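Local coordinates for protein Tv2483 (Treponema vincentii, PDB 6DET) that binds L-arginine with high selectivity and probably serves as the solute-binding lipoprotein of an ABC transporter for this amino acid, at residues 108-120 with 222-235. Sequence-based numbering, arbitrary orientation.
Sequences ERKQHYRMCTPYL and AFRQADASLVAKIE. With ARG (arginine), chain B.
Arg114 leaves its strand with CG opposite the backbone N (chi1 179°) and then bends at chi3 (-64°), a course that carries its guanidinium over the turn ahead of helix 228-243. There NE donates to Gln225 O at 2.8 Å, from above the carbonyl plane, and NH2 adds a weak bond to the same oxygen. Ala228 lays its CB over the centre of one guanidinium face, 3.6 Å from CZ; a small methyl suits this place because it lets the flat group lie close to the helix. The arginine's methylenes make apolar contact with the helix, CD meeting Val231 CG2 at 3.6 Å. At backbone level, Arg114 and Phe223 form an antiparallel hydrogen-bonded pair, with Arg114 N to Phe223 O at 3.0 Å and Phe223 N to Arg114 O at 2.8 Å. Ala222 sets its CB 3.8 Å from Tyr113 CD1, and Tyr113 packs on Leu91 of helix 87-92. One turn of helix beyond Val231, the extended Glu235 accepts from Thr117 N through the anti side of OE2 (2.8 Å), its length letting the carboxylate reach the loop backbone. Arg109, in segment 108-120 with Arg114, binds the ligand carboxylate through NH1 and NH2, as in family 3 amino-acid-binding proteins; away from that pocket, strand 114-115 pairs with the end of strand 215-223 and packs on the following helix within this solute-binding fold.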
# COMPACT_ATOMS: atom_id res chain seq x y z
N GLU A 108 3.05 -14.84 -3.55
CA GLU A 108 4.50 -14.85 -3.38
C GLU A 108 4.90 -14.28 -2.02
O GLU A 108 5.74 -14.85 -1.31
CB GLU A 108 5.16 -14.06 -4.51
CG GLU A 108 6.59 -13.54 -4.25
CD GLU A 108 7.64 -14.63 -4.35
OE1 GLU A 108 7.27 -15.79 -4.57
OE2 GLU A 108 8.83 -14.30 -4.21
N ARG A 109 4.31 -13.14 -1.64
CA ARG A 109 4.70 -12.49 -0.39
C ARG A 109 4.34 -13.31 0.85
O ARG A 109 4.98 -13.14 1.90
CB ARG A 109 4.06 -11.11 -0.32
CG ARG A 109 4.73 -10.13 -1.23
CD ARG A 109 3.99 -8.80 -1.27
NE ARG A 109 4.75 -7.80 -2.05
CZ ARG A 109 4.41 -6.52 -2.17
NH1 ARG A 109 3.30 -6.07 -1.58
NH2 ARG A 109 5.19 -5.68 -2.88
N LYS A 110 3.36 -14.21 0.75
CA LYS A 110 3.06 -15.11 1.86
C LYS A 110 4.26 -15.98 2.23
O LYS A 110 4.33 -16.47 3.37
CB LYS A 110 1.86 -16.02 1.53
CG LYS A 110 0.54 -15.26 1.50
CD LYS A 110 -0.67 -16.16 1.14
CE LYS A 110 -1.97 -15.34 1.17
NZ LYS A 110 -3.15 -16.03 0.54
N GLN A 111 5.17 -16.22 1.29
CA GLN A 111 6.38 -16.98 1.54
C GLN A 111 7.52 -16.13 2.09
O GLN A 111 8.58 -16.67 2.38
CB GLN A 111 6.88 -17.67 0.26
CG GLN A 111 5.82 -18.39 -0.54
CD GLN A 111 5.13 -19.48 0.26
OE1 GLN A 111 5.74 -20.10 1.13
NE2 GLN A 111 3.86 -19.71 -0.04
N HIS A 112 7.33 -14.82 2.21
CA HIS A 112 8.41 -13.93 2.64
C HIS A 112 8.06 -13.12 3.86
O HIS A 112 8.97 -12.53 4.47
CB HIS A 112 8.77 -12.94 1.52
CG HIS A 112 9.38 -13.57 0.31
ND1 HIS A 112 10.69 -13.36 -0.06
CD2 HIS A 112 8.85 -14.39 -0.63
CE1 HIS A 112 10.94 -14.03 -1.17
NE2 HIS A 112 9.84 -14.66 -1.53
N TYR A 113 6.79 -13.05 4.23
CA TYR A 113 6.31 -12.17 5.28
C TYR A 113 5.19 -12.85 6.04
O TYR A 113 4.45 -13.68 5.48
CB TYR A 113 5.74 -10.84 4.74
CG TYR A 113 6.66 -10.00 3.87
CD1 TYR A 113 7.46 -9.02 4.44
CD2 TYR A 113 6.67 -10.14 2.48
CE1 TYR A 113 8.26 -8.22 3.67
CE2 TYR A 113 7.48 -9.35 1.70
CZ TYR A 113 8.27 -8.38 2.30
OH TYR A 113 9.08 -7.57 1.52
N ARG A 114 5.04 -12.45 7.31
CA ARG A 114 3.85 -12.73 8.10
C ARG A 114 2.95 -11.50 7.98
O ARG A 114 3.36 -10.40 8.32
CB ARG A 114 4.19 -13.00 9.57
CG ARG A 114 2.94 -13.28 10.44
CD ARG A 114 3.31 -13.62 11.88
NE ARG A 114 4.08 -14.86 11.95
CZ ARG A 114 3.56 -16.07 12.14
NH1 ARG A 114 2.23 -16.22 12.27
NH2 ARG A 114 4.36 -17.12 12.18
N MET A 115 1.74 -11.68 7.48
CA MET A 115 0.87 -10.55 7.19
C MET A 115 -0.34 -10.58 8.12
O MET A 115 -0.86 -11.65 8.46
CB MET A 115 0.47 -10.54 5.71
CG MET A 115 1.71 -10.26 4.83
SD MET A 115 1.51 -10.33 3.02
CE MET A 115 1.43 -12.09 2.81
N CYS A 116 -0.76 -9.41 8.58
CA CYS A 116 -1.88 -9.38 9.51
C CYS A 116 -3.18 -9.36 8.72
O CYS A 116 -3.20 -9.13 7.51
CB CYS A 116 -1.80 -8.18 10.44
SG CYS A 116 -2.17 -6.62 9.62
N THR A 117 -4.27 -9.60 9.43
CA THR A 117 -5.57 -9.71 8.80
C THR A 117 -5.80 -8.46 7.93
O THR A 117 -5.52 -7.34 8.38
CB THR A 117 -6.66 -9.89 9.84
OG1 THR A 117 -7.91 -10.12 9.16
CG2 THR A 117 -6.74 -8.68 10.72
N PRO A 118 -6.24 -8.62 6.70
CA PRO A 118 -6.35 -7.47 5.79
C PRO A 118 -7.28 -6.38 6.31
O PRO A 118 -8.29 -6.64 6.95
CB PRO A 118 -6.91 -8.09 4.51
CG PRO A 118 -6.37 -9.47 4.52
CD PRO A 118 -6.28 -9.90 5.96
N TYR A 119 -6.94 -5.12 5.98
CA TYR A 119 -7.68 -3.99 6.51
C TYR A 119 -8.34 -3.14 5.43
O TYR A 119 -9.26 -2.37 5.76
CB TYR A 119 -6.75 -3.14 7.42
CG TYR A 119 -5.70 -2.29 6.68
CD1 TYR A 119 -4.58 -2.90 6.08
CD2 TYR A 119 -5.77 -0.91 6.67
CE1 TYR A 119 -3.60 -2.13 5.41
CE2 TYR A 119 -4.80 -0.13 6.00
CZ TYR A 119 -3.73 -0.75 5.39
OH TYR A 119 -2.77 0.01 4.74
N LEU A 120 -7.94 -3.28 4.16
CA LEU A 120 -8.58 -2.59 3.03
C LEU A 120 -8.57 -3.50 1.82
O LEU A 120 -7.68 -4.35 1.69
CB LEU A 120 -7.85 -1.29 2.64
CG LEU A 120 -7.90 -0.09 3.59
CD1 LEU A 120 -6.95 1.02 3.15
CD2 LEU A 120 -9.36 0.40 3.66
N ALA A 222 2.82 -5.84 6.99
CA ALA A 222 3.76 -6.96 6.84
C ALA A 222 4.77 -6.99 7.99
O ALA A 222 5.36 -5.96 8.33
CB ALA A 222 4.51 -6.86 5.51
N PHE A 223 5.02 -8.20 8.51
CA PHE A 223 5.91 -8.42 9.65
C PHE A 223 6.90 -9.52 9.30
O PHE A 223 6.72 -10.25 8.33
CB PHE A 223 5.11 -8.84 10.90
CG PHE A 223 4.25 -7.75 11.44
CD1 PHE A 223 3.05 -7.44 10.81
CD2 PHE A 223 4.63 -7.03 12.55
CE1 PHE A 223 2.26 -6.44 11.28
CE2 PHE A 223 3.82 -6.00 13.02
CZ PHE A 223 2.63 -5.71 12.35
N ARG A 224 7.93 -9.66 10.14
CA ARG A 224 8.87 -10.75 9.94
C ARG A 224 8.14 -12.07 10.12
O ARG A 224 7.21 -12.19 10.92
CB ARG A 224 10.01 -10.68 10.96
CG ARG A 224 11.06 -9.61 10.66
CD ARG A 224 12.11 -9.49 11.80
NE ARG A 224 11.52 -8.84 12.95
CZ ARG A 224 11.52 -7.53 13.18
NH1 ARG A 224 12.13 -6.70 12.34
NH2 ARG A 224 10.91 -7.05 14.26
N GLN A 225 8.59 -13.08 9.37
CA GLN A 225 7.88 -14.36 9.31
C GLN A 225 7.71 -14.98 10.70
O GLN A 225 6.63 -15.50 11.02
CB GLN A 225 8.64 -15.33 8.40
CG GLN A 225 8.59 -14.93 6.95
CD GLN A 225 9.59 -15.69 6.11
OE1 GLN A 225 10.80 -15.46 6.20
NE2 GLN A 225 9.08 -16.60 5.30
N ALA A 226 8.74 -14.94 11.52
CA ALA A 226 8.72 -15.62 12.80
C ALA A 226 7.91 -14.88 13.86
O ALA A 226 7.73 -15.42 14.95
CB ALA A 226 10.15 -15.80 13.30
N ASP A 227 7.47 -13.65 13.61
CA ASP A 227 7.04 -12.76 14.70
C ASP A 227 5.54 -12.90 14.98
O ASP A 227 4.75 -11.96 14.92
CB ASP A 227 7.43 -11.32 14.37
CG ASP A 227 8.92 -11.05 14.52
OD1 ASP A 227 9.71 -12.02 14.70
OD2 ASP A 227 9.33 -9.85 14.44
N ALA A 228 5.16 -14.12 15.36
CA ALA A 228 3.75 -14.44 15.58
C ALA A 228 3.16 -13.70 16.80
O ALA A 228 2.04 -13.20 16.74
CB ALA A 228 3.59 -15.94 15.72
N SER A 229 3.90 -13.61 17.91
CA SER A 229 3.33 -12.96 19.10
C SER A 229 3.16 -11.46 18.88
O SER A 229 2.18 -10.86 19.36
CB SER A 229 4.22 -13.23 20.32
OG SER A 229 5.53 -12.71 20.07
N LEU A 230 4.10 -10.82 18.18
CA LEU A 230 3.93 -9.41 17.84
C LEU A 230 2.68 -9.21 16.98
O LEU A 230 1.86 -8.32 17.26
CB LEU A 230 5.17 -8.89 17.11
CG LEU A 230 5.08 -7.45 16.59
CD1 LEU A 230 4.77 -6.49 17.73
CD2 LEU A 230 6.40 -7.01 15.89
N VAL A 231 2.51 -10.04 15.96
CA VAL A 231 1.37 -9.86 15.06
C VAL A 231 0.06 -10.13 15.80
O VAL A 231 -0.92 -9.40 15.63
CB VAL A 231 1.52 -10.75 13.82
CG1 VAL A 231 0.21 -10.80 12.99
CG2 VAL A 231 2.65 -10.27 12.95
N ALA A 232 0.03 -11.17 16.65
CA ALA A 232 -1.18 -11.46 17.42
C ALA A 232 -1.56 -10.29 18.33
O ALA A 232 -2.75 -9.97 18.46
CB ALA A 232 -0.99 -12.72 18.27
N LYS A 233 -0.58 -9.67 18.99
CA LYS A 233 -0.88 -8.52 19.83
C LYS A 233 -1.47 -7.39 19.01
O LYS A 233 -2.49 -6.78 19.39
CB LYS A 233 0.40 -8.03 20.54
CG LYS A 233 0.15 -7.28 21.82
CD LYS A 233 -0.10 -8.26 22.92
CE LYS A 233 -0.45 -7.61 24.21
NZ LYS A 233 -0.75 -8.65 25.21
N ILE A 234 -0.82 -7.08 17.89
CA ILE A 234 -1.28 -6.04 16.98
C ILE A 234 -2.71 -6.33 16.52
O ILE A 234 -3.58 -5.46 16.53
CB ILE A 234 -0.33 -5.95 15.77
CG1 ILE A 234 1.08 -5.49 16.20
CG2 ILE A 234 -0.95 -5.05 14.69
CD1 ILE A 234 1.16 -4.15 16.64
N GLU A 235 -2.96 -7.56 16.11
CA GLU A 235 -4.28 -7.90 15.59
C GLU A 235 -5.34 -7.75 16.67
O GLU A 235 -6.47 -7.32 16.39
CB GLU A 235 -4.26 -9.31 15.01
CG GLU A 235 -3.53 -9.39 13.69
CD GLU A 235 -3.52 -10.77 13.09
OE1 GLU A 235 -3.53 -11.76 13.87
OE2 GLU A 235 -3.52 -10.86 11.85
N ARG B . 0.57 -1.87 -2.99
CA ARG B . 1.99 -1.57 -3.30
C ARG B . 2.88 -2.70 -2.79
O ARG B . 2.43 -3.46 -1.91
CB ARG B . 2.43 -0.25 -2.66
CG ARG B . 1.74 0.98 -3.23
CD ARG B . 2.12 2.28 -2.52
NE ARG B . 3.53 2.57 -2.72
CZ ARG B . 4.47 2.47 -1.79
NH1 ARG B . 5.73 2.73 -2.14
NH2 ARG B . 4.17 2.09 -0.55
OXT ARG B . 4.02 -2.85 -3.25
O HOH W 1 10.24 -11.88 7.04